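Local coordinates for protein putative glutathione S-transferase (Sinorhizobium meliloti, PDB 4MDC) that probably works as a homodimeric glutathione transferase, joining the thiol of glutathione to electrophilic substrates, at residues B[26-31]-B[37-42]; B[199-204]-B[228-233]. One frame throughout, in Å; residues are numbered along the deposited sequence.

Contact 1 (B[26-31]-B[37-42]); sequences LYHHPM and FVRLIL
Leu26 reaches from strand 25-28 onto helix 33-44 and lays both its methyls against one turn of it. CD2 sits on the aliphatic part of Arg39, 3.6 Å from Arg39 CG, and the two side chains cross at about a right angle. CD1 lies 3.8 Å from Val38 CG1. Leu42 CD1 is a looser neighbour, 4.5 Å from Leu26 CD2. CG of Leu26 is anti to the backbone N (chi1 -174°), which carries both methyls out to the helix. This is the first strand-helix step of the beta-alpha-beta unit that opens the thioredoxin-like domain of glutathione transferases.

The Arg39 chain bends at chi3 (70°), which brings its guanidinium beside His28. The ring and guanidinium planes stand 68° apart, and Arg39 NH1 is 3.9 Å from His28 CE1, with no direct hydrogen bond. A water joins them. It lies in the plane of both groups, accepts from Arg39 NH1 at 2.9 Å, is 2.8 Å from His28 ND1, and donates to His29 O. Arg39 NH1 also forms a salt bridge with Glu236. That salt bridge probably offsets the charge of this buried guanidinium, while the water links its NH1 to His28 and His29 at the end of the strand.

Contact 2 (B[199-204]-B[228-233]); sequences AISVLD and PSFRPL
Ser201, Phe230 and Leu233 make this contact inside the all-helical C-terminal domain of the glutathione transferase fold. Ser201 lies on helix 191-205. The other two come from 228-233, which leads into helix 231-235. The segments are joined lightly, with 81 Å² buried in all and no hydrogen bond between them.

Ser201 has the most area buried here, and it touches the ring through its carbon. Its CB meets the rim of the Phe230 ring near the ring plane, 3.8 Å from Phe230 CE2 and 4.0 Å from Phe230 CZ. The ring therefore points its edge at the helix. Leu233 packs from within its own segment. Its CD1 stands 3.9 Å above the Phe230 ring plane, over the centre, so a methyl covers one face of the ring.

The hydroxyl is occupied elsewhere. The Ser201 torsion (chi1 74°) turns OG back along its own helix to a hydrogen bond with Ala198 O, about one turn earlier, and Arg36 NH1 is a second partner. Phe230 and Leu233 also touch Leu40 of helix 33-44, which ties this corner to the N-terminal domain. Leu233 adds a loose touch to the serine, with its CD1 4.5 Å from Ser201 OG.

Both contacts are buried, and their centres lie about 10 Å apart. Contact 1 joins a strand to a helix within the N-terminal domain. Contact 2 joins two helical segments of the C-terminal domain. Their chemistry differs. Contact 1 combines apolar packing with a charged group and a bridging water, and it buries more surface. Contact 2 is slight and has no polar bond between its segments. They meet directly across the domain boundary. Helix 33-44 lies on 228-233, with Leu40 CD2 3.7 Å from Phe230 CD1 and Arg39 CZ 3.6 Å from Leu233 CD2. On the other segments, Met31 O packs against Val202 CG1.

Contact 1 (B[26-31]-B[37-42])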
loop_
_atom_site.group_PDB
_atom_site.type_symbol
_atom_site.label_atom_id
_atom_site.label_comp_id
_atom_site.label_asym_id
_atom_site.label_seq_id
_atom_site.Cartn_x
_atom_site.Cartn_y
_atom_site.Cartn_z
ATOM N N LEU B 26 -2.821 -15.114 13.552
ATOM C CA LEU B 26 -2.205 -14.457 12.430
ATOM C C LEU B 26 -1.926 -15.450 11.285
ATOM O O LEU B 26 -1.156 -16.351 11.461
ATOM C CB LEU B 26 -0.925 -13.759 12.849
ATOM C CG LEU B 26 -0.277 -12.919 11.752
ATOM C CD1 LEU B 26 -1.044 -11.594 11.654
ATOM C CD2 LEU B 26 1.190 -12.607 12.059
ATOM N N TYR B 27 -2.592 -15.270 10.156
ATOM C CA TYR B 27 -2.334 -16.003 8.932
ATOM C C TYR B 27 -1.149 -15.341 8.275
ATOM O O TYR B 27 -1.162 -14.151 8.052
ATOM C CB TYR B 27 -3.586 -15.976 8.005
ATOM C CG TYR B 27 -4.751 -16.693 8.664
ATOM C CD1 TYR B 27 -5.599 -16.059 9.510
ATOM C CD2 TYR B 27 -4.903 -18.073 8.509
ATOM C CE1 TYR B 27 -6.622 -16.725 10.152
ATOM C CE2 TYR B 27 -5.948 -18.733 9.115
ATOM C CZ TYR B 27 -6.771 -18.072 9.958
ATOM O OH TYR B 27 -7.798 -18.719 10.582
ATOM N N HIS B 28 -0.114 -16.102 7.987
ATOM C CA HIS B 28 1.153 -15.509 7.594
ATOM C C HIS B 28 1.954 -16.502 6.747
ATOM O O HIS B 28 1.582 -17.660 6.608
ATOM C CB HIS B 28 1.952 -15.180 8.851
ATOM C CG HIS B 28 2.627 -16.371 9.439
ATOM N ND1 HIS B 28 3.986 -16.557 9.370
ATOM C CD2 HIS B 28 2.121 -17.513 9.978
ATOM C CE1 HIS B 28 4.301 -17.719 9.902
ATOM N NE2 HIS B 28 3.186 -18.326 10.272
ATOM N N HIS B 29 3.064 -16.024 6.216
ATOM C CA HIS B 29 4.091 -16.859 5.639
ATOM C C HIS B 29 5.459 -16.361 6.107
ATOM O O HIS B 29 5.738 -15.175 6.150
ATOM C CB HIS B 29 4.039 -16.881 4.094
ATOM C CG HIS B 29 4.864 -18.003 3.505
ATOM N ND1 HIS B 29 6.231 -17.914 3.332
ATOM C CD2 HIS B 29 4.527 -19.255 3.121
ATOM C CE1 HIS B 29 6.702 -19.065 2.850
ATOM N NE2 HIS B 29 5.685 -19.892 2.706
ATOM N N PRO B 30 6.377 -17.284 6.401
ATOM C CA PRO B 30 7.669 -16.871 6.894
ATOM C C PRO B 30 8.430 -15.931 5.945
ATOM O O PRO B 30 9.257 -15.155 6.412
ATOM C CB PRO B 30 8.421 -18.225 7.007
ATOM C CG PRO B 30 7.346 -19.221 7.205
ATOM C CD PRO B 30 6.121 -18.736 6.546
HETATM N N MSE B 31 8.228 -16.087 4.622
HETATM C CA MSE B 31 8.973 -15.380 3.601
HETATM C C MSE B 31 8.216 -14.133 3.132
HETATM O O MSE B 31 8.541 -13.559 2.097
HETATM C CB MSE B 31 9.382 -16.237 2.428
HETATM C CG MSE B 31 10.327 -17.367 2.927
HETATM SE SE MSE B 31 12.150 -16.665 3.224
HETATM C CE MSE B 31 12.186 -16.379 5.188
ATOM N N PHE B 37 6.768 -8.257 9.822
ATOM C CA PHE B 37 6.608 -6.939 10.408
ATOM C C PHE B 37 5.520 -6.965 11.499
ATOM O O PHE B 37 5.743 -6.438 12.599
ATOM C CB PHE B 37 6.231 -5.980 9.294
ATOM C CG PHE B 37 5.695 -4.644 9.735
ATOM C CD1 PHE B 37 6.512 -3.686 10.359
ATOM C CD2 PHE B 37 4.395 -4.328 9.500
ATOM C CE1 PHE B 37 6.011 -2.432 10.698
ATOM C CE2 PHE B 37 3.897 -3.061 9.828
ATOM C CZ PHE B 37 4.705 -2.108 10.439
ATOM N N VAL B 38 4.383 -7.542 11.176
ATOM C CA VAL B 38 3.313 -7.698 12.154
ATOM C C VAL B 38 3.700 -8.554 13.339
ATOM O O VAL B 38 3.448 -8.217 14.473
ATOM C CB VAL B 38 2.035 -8.204 11.479
ATOM C CG1 VAL B 38 0.967 -8.510 12.511
ATOM C CG2 VAL B 38 1.517 -7.099 10.559
ATOM N N ARG B 39 4.384 -9.660 13.080
ATOM C CA ARG B 39 4.875 -10.459 14.167
ATOM C C ARG B 39 5.762 -9.677 15.132
ATOM O O ARG B 39 5.706 -9.884 16.356
ATOM C CB ARG B 39 5.610 -11.698 13.649
ATOM C CG ARG B 39 4.670 -12.747 13.089
ATOM C CD ARG B 39 5.428 -13.764 12.254
ATOM N NE ARG B 39 6.278 -14.618 13.065
ATOM C CZ ARG B 39 7.126 -15.508 12.553
ATOM N NH1 ARG B 39 7.311 -15.590 11.229
ATOM N NH2 ARG B 39 7.847 -16.279 13.381
ATOM N N LEU B 40 6.647 -8.849 14.583
ATOM C CA LEU B 40 7.530 -8.061 15.386
ATOM C C LEU B 40 6.782 -7.087 16.257
ATOM O O LEU B 40 7.138 -6.923 17.452
ATOM C CB LEU B 40 8.570 -7.329 14.531
ATOM C CG LEU B 40 9.650 -8.172 13.853
ATOM C CD1 LEU B 40 10.436 -7.327 12.850
ATOM C CD2 LEU B 40 10.585 -8.778 14.883
ATOM N N ILE B 41 5.769 -6.444 15.700
ATOM C CA ILE B 41 4.939 -5.571 16.516
ATOM C C ILE B 41 4.260 -6.308 17.678
ATOM O O ILE B 41 4.331 -5.868 18.843
ATOM C CB ILE B 41 3.849 -4.842 15.700
ATOM C CG1 ILE B 41 4.490 -4.021 14.578
ATOM C CG2 ILE B 41 3.040 -4.002 16.647
ATOM C CD1 ILE B 41 3.464 -3.611 13.547
ATOM N N LEU B 42 3.669 -7.449 17.354
ATOM C CA LEU B 42 2.989 -8.279 18.351
ATOM C C LEU B 42 3.966 -8.709 19.457
ATOM O O LEU B 42 3.617 -8.571 20.632
ATOM C CB LEU B 42 2.295 -9.451 17.693
ATOM C CG LEU B 42 1.113 -9.163 16.770
ATOM C CD1 LEU B 42 0.767 -10.357 15.886
ATOM C CD2 LEU B 42 -0.097 -8.767 17.608
HETATM O O HOH W 1 5.867 -14.526 8.922
#

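Contact 2 (B[199-204]-B[228-233])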
loop_
_atom_site.group_PDB
_atom_site.type_symbol
_atom_site.label_atom_id
_atom_site.label_comp_id
_atom_site.label_asym_id
_atom_site.label_seq_id
_atom_site.Cartn_x
_atom_site.Cartn_y
_atom_site.Cartn_z
ATOM N N ALA B 199 11.888 -6.989 6.045
ATOM C CA ALA B 199 12.218 -7.160 4.628
ATOM C C ALA B 199 13.666 -7.660 4.468
ATOM O O ALA B 199 13.890 -8.676 3.787
ATOM C CB ALA B 199 12.034 -5.877 3.861
ATOM N N ILE B 200 14.586 -7.043 5.222
ATOM C CA ILE B 200 15.973 -7.495 5.160
ATOM C C ILE B 200 16.125 -8.936 5.645
ATOM O O ILE B 200 16.943 -9.676 5.063
ATOM C CB ILE B 200 16.890 -6.604 6.045
ATOM C CG1 ILE B 200 17.044 -5.242 5.402
ATOM C CG2 ILE B 200 18.234 -7.232 6.318
ATOM C CD1 ILE B 200 17.438 -5.198 4.001
ATOM N N SER B 201 15.384 -9.324 6.673
ATOM C CA SER B 201 15.530 -10.677 7.243
ATOM C C SER B 201 15.151 -11.748 6.247
ATOM O O SER B 201 15.757 -12.871 6.217
ATOM C CB SER B 201 14.746 -10.841 8.550
ATOM O OG SER B 201 13.346 -10.945 8.345
ATOM N N VAL B 202 14.184 -11.454 5.377
ATOM C CA VAL B 202 13.770 -12.422 4.329
ATOM C C VAL B 202 14.895 -12.587 3.280
ATOM O O VAL B 202 15.264 -13.720 2.889
ATOM C CB VAL B 202 12.448 -11.987 3.686
ATOM C CG1 VAL B 202 12.099 -12.775 2.446
ATOM C CG2 VAL B 202 11.303 -12.089 4.702
ATOM N N LEU B 203 15.373 -11.444 2.780
ATOM C CA LEU B 203 16.450 -11.441 1.826
ATOM C C LEU B 203 17.693 -12.104 2.418
ATOM O O LEU B 203 18.397 -12.820 1.700
ATOM C CB LEU B 203 16.740 -10.037 1.324
ATOM C CG LEU B 203 15.542 -9.496 0.525
ATOM C CD1 LEU B 203 15.718 -8.005 0.232
ATOM C CD2 LEU B 203 15.360 -10.248 -0.760
ATOM N N ASP B 204 17.965 -11.836 3.704
ATOM C CA ASP B 204 19.166 -12.381 4.340
ATOM C C ASP B 204 19.041 -13.857 4.528
ATOM O O ASP B 204 20.041 -14.588 4.300
ATOM C CB ASP B 204 19.440 -11.675 5.664
ATOM C CG ASP B 204 20.887 -11.901 6.167
ATOM O OD1 ASP B 204 21.841 -11.782 5.369
ATOM O OD2 ASP B 204 20.981 -12.228 7.370
ATOM N N PRO B 228 14.921 -9.160 21.488
ATOM C CA PRO B 228 14.158 -10.381 21.802
ATOM C C PRO B 228 13.052 -10.710 20.807
ATOM O O PRO B 228 12.744 -11.859 20.544
ATOM C CB PRO B 228 13.550 -10.059 23.184
ATOM C CG PRO B 228 14.599 -9.176 23.818
ATOM C CD PRO B 228 15.066 -8.298 22.666
ATOM N N SER B 229 12.394 -9.668 20.290
ATOM C CA SER B 229 11.283 -9.841 19.329
ATOM C C SER B 229 11.734 -10.584 18.063
ATOM O O SER B 229 10.908 -11.188 17.372
ATOM C CB SER B 229 10.679 -8.449 18.950
ATOM O OG SER B 229 11.706 -7.612 18.405
ATOM N N PHE B 230 13.046 -10.527 17.752
ATOM C CA PHE B 230 13.582 -11.156 16.561
ATOM C C PHE B 230 13.850 -12.633 16.753
ATOM O O PHE B 230 14.024 -13.335 15.769
ATOM C CB PHE B 230 14.895 -10.475 16.108
ATOM C CG PHE B 230 14.818 -9.961 14.664
ATOM C CD1 PHE B 230 14.234 -8.747 14.410
ATOM C CD2 PHE B 230 15.337 -10.677 13.608
ATOM C CE1 PHE B 230 14.135 -8.247 13.105
ATOM C CE2 PHE B 230 15.269 -10.201 12.286
ATOM C CZ PHE B 230 14.635 -8.973 12.039
ATOM N N ARG B 231 13.847 -13.085 17.996
ATOM C CA ARG B 231 14.281 -14.477 18.272
ATOM C C ARG B 231 13.440 -15.517 17.501
ATOM O O ARG B 231 14.007 -16.421 16.892
ATOM C CB ARG B 231 14.272 -14.769 19.751
ATOM C CG ARG B 231 15.467 -14.179 20.469
ATOM C CD ARG B 231 15.413 -14.349 21.980
ATOM N NE ARG B 231 16.469 -13.501 22.531
ATOM C CZ ARG B 231 16.460 -12.954 23.742
ATOM N NH1 ARG B 231 15.435 -13.146 24.564
ATOM N NH2 ARG B 231 17.479 -12.185 24.121
ATOM N N PRO B 232 12.107 -15.406 17.511
ATOM C CA PRO B 232 11.330 -16.348 16.689
ATOM C C PRO B 232 11.626 -16.301 15.176
ATOM O O PRO B 232 11.575 -17.327 14.501
ATOM C CB PRO B 232 9.882 -16.010 16.986
ATOM C CG PRO B 232 9.912 -15.111 18.210
ATOM C CD PRO B 232 11.233 -14.404 18.168
ATOM N N LEU B 233 11.958 -15.125 14.639
ATOM C CA LEU B 233 12.331 -15.026 13.248
ATOM C C LEU B 233 13.649 -15.758 12.948
ATOM O O LEU B 233 13.779 -16.382 11.902
ATOM C CB LEU B 233 12.438 -13.569 12.787
ATOM C CG LEU B 233 11.211 -12.695 12.983
ATOM C CD1 LEU B 233 11.407 -11.317 12.334
ATOM C CD2 LEU B 233 9.970 -13.373 12.421
#